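Local coordinates for protein alkylhalidase CmlS (Streptomyces venezuelae, PDB 3I3L) that is a flavin-dependent halogenase of chloramphenicol biosynthesis, with its FAD covalently attached to the protein, at residues A[88-93]-A[121-126]; A[98-103]-A[228-233]; A[209-214]-A[288-293]. All blocks are in the same frame, centred on the assembly; numbering follows the deposited sequence.

Contact 1 (A[88-93]-A[121-126]); sequences YVKKPS and HAVQVK
Lys90 and Lys91 pair with Val123 and Ala122 in a short antiparallel beta ladder, joining strand 89-97 to strand 122-124 in the large mixed sheet of the FAD-binding region. Two reciprocal backbone bonds define the Lys91-Ala122 pair: Lys91 N to Ala122 O, 2.8 Å, and Ala122 N to Lys91 O, 3.1 Å. Lys90 and Val123 form the adjacent non-hydrogen-bonded pair, their CA atoms 4.4 Å apart. The strand axes meet at 131°, well short of antiparallel. Gln124 N donates to Val89 O at 2.9 Å, and a water accepts from Val89 N and donates to Gln124 O at 2.8 Å.

Beside the ladder, Tyr88 makes an apolar contact. Tyr88 CG lies anti to its carbonyl carbon (chi1 -73°), which turns the ring onto Val125. The methyl Val125 CG1 sits over the centre of one face, 3.6 Å from the Tyr88 ring centroid and 12° off the normal, a CH-pi contact, while Tyr88 CB meets Val123 CB at 3.6 Å. Phe130 of helix 127-140 touches both Tyr88 and Val125. With a serine in place of Tyr88, the Val125 methyl would probably lose its aromatic face and a gap would open beside Phe130.

On the other face of the sheet, beside Gln124, the Lys91 chain leads toward the flavin site, where its NZ is hydrogen-bonded to OG of Ser65, an FAD-binding residue.

Contact 2 (A[98-103]-A[228-233]); sequences WGQDQA and SITFED
Trp98 and Thr230 bring their CA atoms to 5.6 Å where the chain leaves strand 89-97, a parallel neighbour of strand 226-231, and enters the loop of the beta hairpin made with strand 105-108. The main link runs from backbone to side chain: Gly99 N donates to Thr230 OG1 at 2.9 Å, with an N-H...O angle of 149°. Gly99 has a positive phi, where any side chain would collide with the Trp98 carbonyl oxygen.

Thr230 divides its two branches. With chi1 at 66°, OG1 stands between the backbone N and the carbonyl carbon and meets Gly99, while CG2 lies over one face of the Trp98 indole, toward the rim of the six-membered ring. The two side chains cross at about a right angle; the modelled carbon spacing is too short to be trusted. Thr230 OG1 is also hydrogen-bonded to Glu385 OE2, which Gln100 NE2 shares, so one carboxylate oxygen ties both segments together. Helix 352-382 closes the indole side, receiving Trp98 NE1 at the Phe377 carbonyl and laying Ala381 against both Trp98 and Thr230.

Within the hairpin loop, Gln102 NE2 donates to Gln100 O at 3.2 Å, the acceptor lying in the plane of the Gln102 amide.

Contact 3 (A[209-214]-A[288-293]); sequences WSYFKL and QVDEVR
Trp209 O is gripped by two donors: Arg293 N at 3.0 Å, nearly in line with the carbonyl bond, and a water at 2.8 Å. The same water donates to Glu291 O and accepts from Arg293 NH1, fastening the guanidinium edge to both backbones. Trp209 N returns a bond to Arg293 O, completing an antiparallel hydrogen-bonded pair. A second ladder pairs Phe212 with Gln288, with Val289 N bonded to Tyr211 O at 2.8 Å. The register slips by two residues between these ladders, taken up on the 288-293 side.

Arg293 CB lies over the Trp209 six-membered ring, 3.8 Å from the centroid, and the extended chain keeps the guanidinium only 17° from the indole plane. Arg293 NH1 donates an almost straight hydrogen bond, part of a salt bridge, to Asp290 OD2 at 2.9 Å, in the guanidinium plane but from above the carboxylate plane. Asp290 OD1 accepts from Glu291 N at 2.7 Å, limiting carboxylate rotation. The Tyr211 ring, nearly perpendicular to the guanidinium, presents an edge to NH1.

Trp209 NE1 and Tyr211 OH both bond to Tyr60 OH, and Tyr211 OH also to Glu64 OE2. Nearest atoms put the Trp209 side chain about 5 Å from FAD and about 6 Å from that of covalently bound Asp297, bordering the flavin site. Strand 245-253 pairs with Ser210 and Phe212 through Val248 and Tyr246, while helix 265-273 sets Tyr269 against both side chains.

How the contacts relate
Following the chain, contact 1 opens at 88-93 and closes at 121-126, bringing the chain back to strand 89-97 after the hairpin. Contact 2 opens inside that loop, at 98-103, and closes only at 228-233, so it crosses contact 1. Contact 3 opens at 209-214, before contact 2 has closed, and ends at 288-293; it therefore crosses contact 2 and follows contact 1 in series. All three reach one mixed sheet, with centres about 19 to 23 Å apart and no direct touch. Contacts 1 and 3, the latter joining strands 203-213 and 287-302, both lie near the flavin, while contact 2 ties the hairpin loop to strand 226-231 near helix 352-382.

Contact 1 (A[88-93]-A[121-126])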
loop_
_atom_site.group_PDB
_atom_site.type_symbol
_atom_site.label_atom_id
_atom_site.label_comp_id
_atom_site.label_asym_id
_atom_site.label_seq_id
_atom_site.Cartn_x
_atom_site.Cartn_y
_atom_site.Cartn_z
ATOM N N TYR A 88 -12.768 16.440 -6.317
ATOM C CA TYR A 88 -11.341 16.284 -6.067
ATOM C C TYR A 88 -10.681 16.193 -7.420
ATOM O O TYR A 88 -11.272 15.629 -8.334
ATOM C CB TYR A 88 -11.093 14.997 -5.279
ATOM C CG TYR A 88 -11.523 15.052 -3.817
ATOM C CD1 TYR A 88 -11.136 16.075 -2.992
ATOM C CD2 TYR A 88 -12.288 14.054 -3.287
ATOM C CE1 TYR A 88 -11.497 16.118 -1.717
ATOM C CE2 TYR A 88 -12.661 14.071 -1.964
ATOM C CZ TYR A 88 -12.271 15.103 -1.187
ATOM O OH TYR A 88 -12.648 15.147 0.123
ATOM N N VAL A 89 -9.465 16.718 -7.564
ATOM C CA VAL A 89 -8.742 16.513 -8.824
ATOM C C VAL A 89 -8.626 14.998 -9.099
ATOM O O VAL A 89 -8.257 14.236 -8.180
ATOM C CB VAL A 89 -7.335 17.150 -8.762
ATOM C CG1 VAL A 89 -6.481 16.816 -10.049
ATOM C CG2 VAL A 89 -7.450 18.645 -8.589
ATOM N N LYS A 90 -8.942 14.557 -10.325
ATOM C CA LYS A 90 -8.863 13.124 -10.665
ATOM C C LYS A 90 -7.455 12.683 -11.069
ATOM O O LYS A 90 -6.765 13.365 -11.834
ATOM C CB LYS A 90 -9.892 12.686 -11.715
ATOM C CG LYS A 90 -11.332 12.816 -11.173
ATOM C CD LYS A 90 -12.202 11.563 -11.381
ATOM C CE LYS A 90 -12.990 11.148 -10.050
ATOM N NZ LYS A 90 -13.713 12.297 -9.389
ATOM N N LYS A 91 -7.043 11.532 -10.545
ATOM C CA LYS A 91 -5.692 11.012 -10.837
ATOM C C LYS A 91 -5.781 9.752 -11.660
ATOM O O LYS A 91 -6.304 8.768 -11.177
ATOM C CB LYS A 91 -4.909 10.725 -9.522
ATOM C CG LYS A 91 -3.760 9.731 -9.732
ATOM C CD LYS A 91 -2.747 9.844 -8.685
ATOM C CE LYS A 91 -2.962 8.889 -7.630
ATOM N NZ LYS A 91 -1.591 8.271 -7.159
ATOM N N PRO A 92 -5.257 9.781 -12.891
ATOM C CA PRO A 92 -5.349 8.627 -13.823
ATOM C C PRO A 92 -4.308 7.561 -13.570
ATOM O O PRO A 92 -4.487 6.369 -13.918
ATOM C CB PRO A 92 -5.075 9.262 -15.203
ATOM C CG PRO A 92 -4.357 10.598 -14.890
ATOM C CD PRO A 92 -4.503 10.937 -13.456
ATOM N N SER A 93 -3.206 7.987 -12.964
ATOM C CA SER A 93 -1.969 7.210 -12.952
ATOM C C SER A 93 -0.889 7.842 -12.070
ATOM O O SER A 93 -1.109 8.859 -11.423
ATOM C CB SER A 93 -1.413 7.188 -14.356
ATOM O OG SER A 93 -1.212 8.526 -14.791
ATOM N N HIS A 121 -9.480 4.965 -11.354
ATOM C CA HIS A 121 -8.774 6.178 -11.055
ATOM C C HIS A 121 -8.823 6.420 -9.523
ATOM O O HIS A 121 -9.458 5.648 -8.768
ATOM C CB HIS A 121 -9.444 7.325 -11.776
ATOM C CG HIS A 121 -10.795 7.622 -11.225
ATOM N ND1 HIS A 121 -11.920 6.906 -11.592
ATOM C CD2 HIS A 121 -11.191 8.484 -10.260
ATOM C CE1 HIS A 121 -12.961 7.336 -10.899
ATOM N NE2 HIS A 121 -12.547 8.298 -10.089
ATOM N N ALA A 122 -8.086 7.431 -9.053
ATOM C CA ALA A 122 -8.287 7.895 -7.708
ATOM C C ALA A 122 -8.257 9.385 -7.777
ATOM O O ALA A 122 -8.573 9.962 -8.835
ATOM C CB ALA A 122 -7.233 7.324 -6.684
ATOM N N VAL A 123 -7.882 10.036 -6.681
ATOM C CA VAL A 123 -7.954 11.492 -6.667
ATOM C C VAL A 123 -6.809 12.030 -5.862
ATOM O O VAL A 123 -6.097 11.268 -5.171
ATOM C CB VAL A 123 -9.249 11.941 -5.969
ATOM C CG1 VAL A 123 -10.478 11.572 -6.817
ATOM C CG2 VAL A 123 -9.335 11.275 -4.545
ATOM N N GLN A 124 -6.636 13.334 -5.939
ATOM C CA GLN A 124 -5.667 14.038 -5.134
ATOM C C GLN A 124 -6.492 14.931 -4.181
ATOM O O GLN A 124 -7.535 15.427 -4.589
ATOM C CB GLN A 124 -4.781 14.916 -6.024
ATOM C CG GLN A 124 -4.420 14.304 -7.407
ATOM C CD GLN A 124 -3.281 13.314 -7.286
ATOM O OE1 GLN A 124 -2.590 13.018 -8.262
ATOM N NE2 GLN A 124 -3.035 12.835 -6.079
ATOM N N VAL A 125 -6.058 15.090 -2.918
ATOM C CA VAL A 125 -6.844 15.853 -1.968
ATOM C C VAL A 125 -6.012 16.789 -1.124
ATOM O O VAL A 125 -4.807 16.616 -0.955
ATOM C CB VAL A 125 -7.700 14.954 -1.008
ATOM C CG1 VAL A 125 -8.513 13.885 -1.828
ATOM C CG2 VAL A 125 -6.776 14.237 -0.003
ATOM N N LYS A 126 -6.694 17.772 -0.562
ATOM C CA LYS A 126 -6.190 18.543 0.521
ATOM C C LYS A 126 -6.611 17.791 1.777
ATOM O O LYS A 126 -7.821 17.636 2.048
ATOM C CB LYS A 126 -6.790 19.947 0.430
ATOM C CG LYS A 126 -6.277 20.919 1.436
ATOM C CD LYS A 126 -6.594 22.387 0.990
ATOM C CE LYS A 126 -5.325 23.055 0.417
ATOM N NZ LYS A 126 -5.576 24.483 -0.006
HETATM O O HOH W 1 -8.328 18.117 -4.923
#

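Contact 2 (A[98-103]-A[228-233])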
loop_
_atom_site.group_PDB
_atom_site.type_symbol
_atom_site.label_atom_id
_atom_site.label_comp_id
_atom_site.label_asym_id
_atom_site.label_seq_id
_atom_site.Cartn_x
_atom_site.Cartn_y
_atom_site.Cartn_z
ATOM N N TRP A 98 12.734 8.412 -13.850
ATOM C CA TRP A 98 13.423 7.511 -12.920
ATOM C C TRP A 98 14.821 7.141 -13.368
ATOM O O TRP A 98 15.012 6.249 -14.198
ATOM C CB TRP A 98 12.574 6.221 -12.684
ATOM C CG TRP A 98 12.895 5.620 -11.351
ATOM C CD1 TRP A 98 13.547 4.453 -11.120
ATOM C CD2 TRP A 98 12.601 6.182 -10.076
ATOM N NE1 TRP A 98 13.676 4.244 -9.769
ATOM C CE2 TRP A 98 13.124 5.312 -9.106
ATOM C CE3 TRP A 98 11.950 7.347 -9.661
ATOM C CZ2 TRP A 98 13.023 5.563 -7.734
ATOM C CZ3 TRP A 98 11.868 7.612 -8.292
ATOM C CH2 TRP A 98 12.388 6.706 -7.347
ATOM N N GLY A 99 15.803 7.837 -12.806
ATOM C CA GLY A 99 17.159 7.745 -13.303
ATOM C C GLY A 99 17.424 8.875 -14.262
ATOM O O GLY A 99 16.497 9.669 -14.561
ATOM N N GLN A 100 18.674 8.985 -14.742
ATOM C CA GLN A 100 19.012 10.091 -15.664
ATOM C C GLN A 100 18.964 9.574 -17.076
ATOM O O GLN A 100 19.254 8.392 -17.314
ATOM C CB GLN A 100 20.390 10.694 -15.325
ATOM C CG GLN A 100 20.433 11.387 -13.925
ATOM C CD GLN A 100 19.490 12.581 -13.841
ATOM O OE1 GLN A 100 19.466 13.436 -14.739
ATOM N NE2 GLN A 100 18.670 12.626 -12.787
ATOM N N ASP A 101 18.547 10.435 -18.011
ATOM C CA ASP A 101 18.409 10.030 -19.424
ATOM C C ASP A 101 17.653 8.737 -19.623
ATOM O O ASP A 101 18.088 7.834 -20.364
ATOM C CB ASP A 101 19.790 9.934 -20.051
ATOM C CG ASP A 101 20.426 11.292 -20.185
ATOM O OD1 ASP A 101 19.944 12.047 -21.099
ATOM O OD2 ASP A 101 21.342 11.616 -19.359
ATOM N N GLN A 102 16.527 8.608 -18.928
ATOM C CA GLN A 102 15.665 7.461 -19.163
ATOM C C GLN A 102 14.401 8.001 -19.753
ATOM O O GLN A 102 13.965 9.100 -19.429
ATOM C CB GLN A 102 15.346 6.698 -17.857
ATOM C CG GLN A 102 16.582 6.231 -17.089
ATOM C CD GLN A 102 17.318 5.086 -17.775
ATOM O OE1 GLN A 102 16.753 4.011 -17.987
ATOM N NE2 GLN A 102 18.586 5.317 -18.120
ATOM N N ALA A 103 13.808 7.221 -20.635
ATOM C CA ALA A 103 12.441 7.494 -21.072
ATOM C C ALA A 103 11.553 7.521 -19.796
ATOM O O ALA A 103 11.779 6.735 -18.871
ATOM C CB ALA A 103 12.008 6.345 -21.994
ATOM N N SER A 228 7.024 11.555 -9.898
ATOM C CA SER A 228 8.157 11.272 -8.992
ATOM C C SER A 228 9.424 11.330 -9.833
ATOM O O SER A 228 9.510 10.700 -10.877
ATOM C CB SER A 228 8.063 9.908 -8.316
ATOM O OG SER A 228 6.815 9.704 -7.666
ATOM N N ILE A 229 10.401 12.102 -9.374
ATOM C CA ILE A 229 11.518 12.519 -10.234
ATOM C C ILE A 229 12.810 12.465 -9.465
ATOM O O ILE A 229 12.955 13.086 -8.419
ATOM C CB ILE A 229 11.312 13.948 -10.738
ATOM C CG1 ILE A 229 9.934 14.066 -11.402
ATOM C CG2 ILE A 229 12.490 14.411 -11.645
ATOM C CD1 ILE A 229 9.627 15.449 -12.039
ATOM N N THR A 230 13.707 11.618 -9.936
ATOM C CA THR A 230 14.971 11.417 -9.271
ATOM C C THR A 230 15.952 12.574 -9.585
ATOM O O THR A 230 15.946 13.114 -10.679
ATOM C CB THR A 230 15.611 10.087 -9.623
ATOM O OG1 THR A 230 15.973 10.062 -11.017
ATOM C CG2 THR A 230 14.640 8.927 -9.304
ATOM N N PHE A 231 16.776 12.913 -8.601
ATOM C CA PHE A 231 17.973 13.770 -8.781
ATOM C C PHE A 231 19.069 13.225 -7.839
ATOM O O PHE A 231 18.895 12.152 -7.205
ATOM C CB PHE A 231 17.634 15.239 -8.484
ATOM C CG PHE A 231 17.372 15.538 -7.001
ATOM C CD1 PHE A 231 18.275 16.294 -6.264
ATOM C CD2 PHE A 231 16.167 15.147 -6.379
ATOM C CE1 PHE A 231 18.017 16.602 -4.927
ATOM C CE2 PHE A 231 15.887 15.451 -5.026
ATOM C CZ PHE A 231 16.830 16.146 -4.299
ATOM N N GLU A 232 20.184 13.959 -7.714
ATOM C CA GLU A 232 21.362 13.472 -7.005
ATOM C C GLU A 232 21.128 12.981 -5.602
ATOM O O GLU A 232 21.717 11.987 -5.215
ATOM C CB GLU A 232 22.473 14.588 -6.918
ATOM C CG GLU A 232 23.635 14.147 -5.913
ATOM C CD GLU A 232 24.870 15.101 -5.875
ATOM O OE1 GLU A 232 24.731 16.295 -5.497
ATOM O OE2 GLU A 232 25.992 14.634 -6.221
ATOM N N ASP A 233 20.348 13.744 -4.824
ATOM C CA ASP A 233 20.200 13.527 -3.397
ATOM C C ASP A 233 18.840 12.888 -3.041
ATOM O O ASP A 233 18.418 12.921 -1.857
ATOM C CB ASP A 233 20.328 14.859 -2.590
ATOM C CG ASP A 233 21.699 15.496 -2.692
ATOM O OD1 ASP A 233 22.714 14.779 -2.545
ATOM O OD2 ASP A 233 21.728 16.733 -2.884
HETATM O O HOH W 2 15.293 12.254 -12.939
#

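Contact 3 (A[209-214]-A[288-293])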
loop_
_atom_site.group_PDB
_atom_site.type_symbol
_atom_site.label_atom_id
_atom_site.label_comp_id
_atom_site.label_asym_id
_atom_site.label_seq_id
_atom_site.Cartn_x
_atom_site.Cartn_y
_atom_site.Cartn_z
ATOM N N TRP A 209 8.939 20.314 1.743
ATOM C CA TRP A 209 7.941 20.542 0.706
ATOM C C TRP A 209 7.223 21.837 0.833
ATOM O O TRP A 209 7.216 22.431 1.905
ATOM C CB TRP A 209 6.886 19.409 0.701
ATOM C CG TRP A 209 5.928 19.370 1.870
ATOM C CD1 TRP A 209 4.670 19.872 1.908
ATOM C CD2 TRP A 209 6.157 18.781 3.154
ATOM N NE1 TRP A 209 4.089 19.642 3.133
ATOM C CE2 TRP A 209 4.976 18.939 3.904
ATOM C CE3 TRP A 209 7.252 18.137 3.743
ATOM C CZ2 TRP A 209 4.858 18.489 5.229
ATOM C CZ3 TRP A 209 7.135 17.672 5.061
ATOM C CH2 TRP A 209 5.963 17.883 5.798
ATOM N N SER A 210 6.576 22.238 -0.256
ATOM C CA SER A 210 5.820 23.478 -0.316
ATOM C C SER A 210 4.817 23.399 -1.464
ATOM O O SER A 210 4.677 22.331 -2.091
ATOM C CB SER A 210 6.775 24.670 -0.497
ATOM O OG SER A 210 6.139 25.943 -0.297
ATOM N N TYR A 211 4.124 24.513 -1.754
ATOM C CA TYR A 211 3.111 24.552 -2.803
ATOM C C TYR A 211 3.406 25.641 -3.824
ATOM O O TYR A 211 4.026 26.642 -3.511
ATOM C CB TYR A 211 1.715 24.690 -2.183
ATOM C CG TYR A 211 1.369 23.497 -1.287
ATOM C CD1 TYR A 211 0.618 22.448 -1.755
ATOM C CD2 TYR A 211 1.841 23.416 0.012
ATOM C CE1 TYR A 211 0.335 21.364 -0.947
ATOM C CE2 TYR A 211 1.567 22.345 0.808
ATOM C CZ TYR A 211 0.793 21.318 0.309
ATOM O OH TYR A 211 0.515 20.202 1.076
ATOM N N PHE A 212 2.969 25.412 -5.055
ATOM C CA PHE A 212 3.152 26.327 -6.154
ATOM C C PHE A 212 1.839 26.562 -6.874
ATOM O O PHE A 212 1.026 25.656 -6.986
ATOM C CB PHE A 212 4.200 25.821 -7.150
ATOM C CG PHE A 212 5.610 25.842 -6.610
ATOM C CD1 PHE A 212 6.444 26.938 -6.843
ATOM C CD2 PHE A 212 6.116 24.753 -5.875
ATOM C CE1 PHE A 212 7.788 26.969 -6.333
ATOM C CE2 PHE A 212 7.438 24.786 -5.359
ATOM C CZ PHE A 212 8.271 25.892 -5.596
ATOM N N LYS A 213 1.666 27.781 -7.388
ATOM C CA LYS A 213 0.576 28.116 -8.299
ATOM C C LYS A 213 1.052 27.802 -9.708
ATOM O O LYS A 213 1.990 28.415 -10.209
ATOM C CB LYS A 213 0.196 29.590 -8.152
ATOM C CG LYS A 213 -0.820 30.122 -9.196
ATOM C CD LYS A 213 -1.976 30.895 -8.513
ATOM C CE LYS A 213 -1.532 32.226 -7.944
ATOM N NZ LYS A 213 -1.548 33.301 -8.994
ATOM N N LEU A 214 0.412 26.811 -10.319
ATOM C CA LEU A 214 0.846 26.268 -11.592
ATOM C C LEU A 214 -0.310 25.444 -12.090
ATOM O O LEU A 214 -0.947 24.742 -11.310
ATOM C CB LEU A 214 2.070 25.347 -11.393
ATOM C CG LEU A 214 2.539 24.558 -12.633
ATOM C CD1 LEU A 214 3.144 25.475 -13.708
ATOM C CD2 LEU A 214 3.514 23.463 -12.247
ATOM N N GLN A 288 5.725 30.229 -5.724
ATOM C CA GLN A 288 5.647 29.481 -4.488
ATOM C C GLN A 288 4.613 30.151 -3.623
ATOM O O GLN A 288 4.743 31.330 -3.353
ATOM C CB GLN A 288 7.000 29.458 -3.766
ATOM C CG GLN A 288 7.075 28.474 -2.592
ATOM C CD GLN A 288 8.460 28.437 -1.942
ATOM O OE1 GLN A 288 8.617 28.069 -0.776
ATOM N NE2 GLN A 288 9.461 28.800 -2.699
ATOM N N VAL A 289 3.605 29.397 -3.166
ATOM C CA VAL A 289 2.410 30.013 -2.608
ATOM C C VAL A 289 2.143 29.632 -1.145
ATOM O O VAL A 289 1.066 29.866 -0.592
ATOM C CB VAL A 289 1.240 29.798 -3.593
ATOM C CG1 VAL A 289 0.391 28.539 -3.259
ATOM C CG2 VAL A 289 0.455 31.062 -3.776
ATOM N N ASP A 290 3.152 29.055 -0.516
ATOM C CA ASP A 290 3.041 28.629 0.884
ATOM C C ASP A 290 4.431 28.564 1.522
ATOM O O ASP A 290 5.453 28.586 0.825
ATOM C CB ASP A 290 2.336 27.258 0.979
ATOM C CG ASP A 290 1.700 27.004 2.349
ATOM O OD1 ASP A 290 1.837 27.874 3.241
ATOM O OD2 ASP A 290 1.066 25.929 2.546
ATOM N N GLU A 291 4.467 28.454 2.843
ATOM C CA GLU A 291 5.701 28.158 3.566
ATOM C C GLU A 291 6.221 26.732 3.200
ATOM O O GLU A 291 5.509 25.917 2.571
ATOM C CB GLU A 291 5.407 28.184 5.082
ATOM C CG GLU A 291 4.365 27.118 5.481
ATOM C CD GLU A 291 4.027 27.106 6.951
ATOM O OE1 GLU A 291 4.935 26.877 7.790
ATOM O OE2 GLU A 291 2.838 27.283 7.278
ATOM N N VAL A 292 7.443 26.440 3.624
ATOM C CA VAL A 292 7.957 25.089 3.470
ATOM C C VAL A 292 7.988 24.414 4.802
ATOM O O VAL A 292 8.304 25.040 5.819
ATOM C CB VAL A 292 9.368 24.964 2.724
ATOM C CG1 VAL A 292 9.793 26.286 2.040
ATOM C CG2 VAL A 292 10.407 24.382 3.588
ATOM N N ARG A 293 7.618 23.137 4.783
ATOM C CA ARG A 293 7.538 22.327 5.999
ATOM C C ARG A 293 8.531 21.198 5.863
ATOM O O ARG A 293 8.996 20.924 4.773
ATOM C CB ARG A 293 6.128 21.760 6.111
ATOM C CG ARG A 293 4.994 22.877 6.419
ATOM C CD ARG A 293 3.614 22.230 6.163
ATOM N NE ARG A 293 2.474 23.081 6.477
ATOM C CZ ARG A 293 1.858 23.877 5.615
ATOM N NH1 ARG A 293 2.249 23.975 4.359
ATOM N NH2 ARG A 293 0.822 24.568 6.026
HETATM O O HOH W 3 4.715 23.340 2.825
#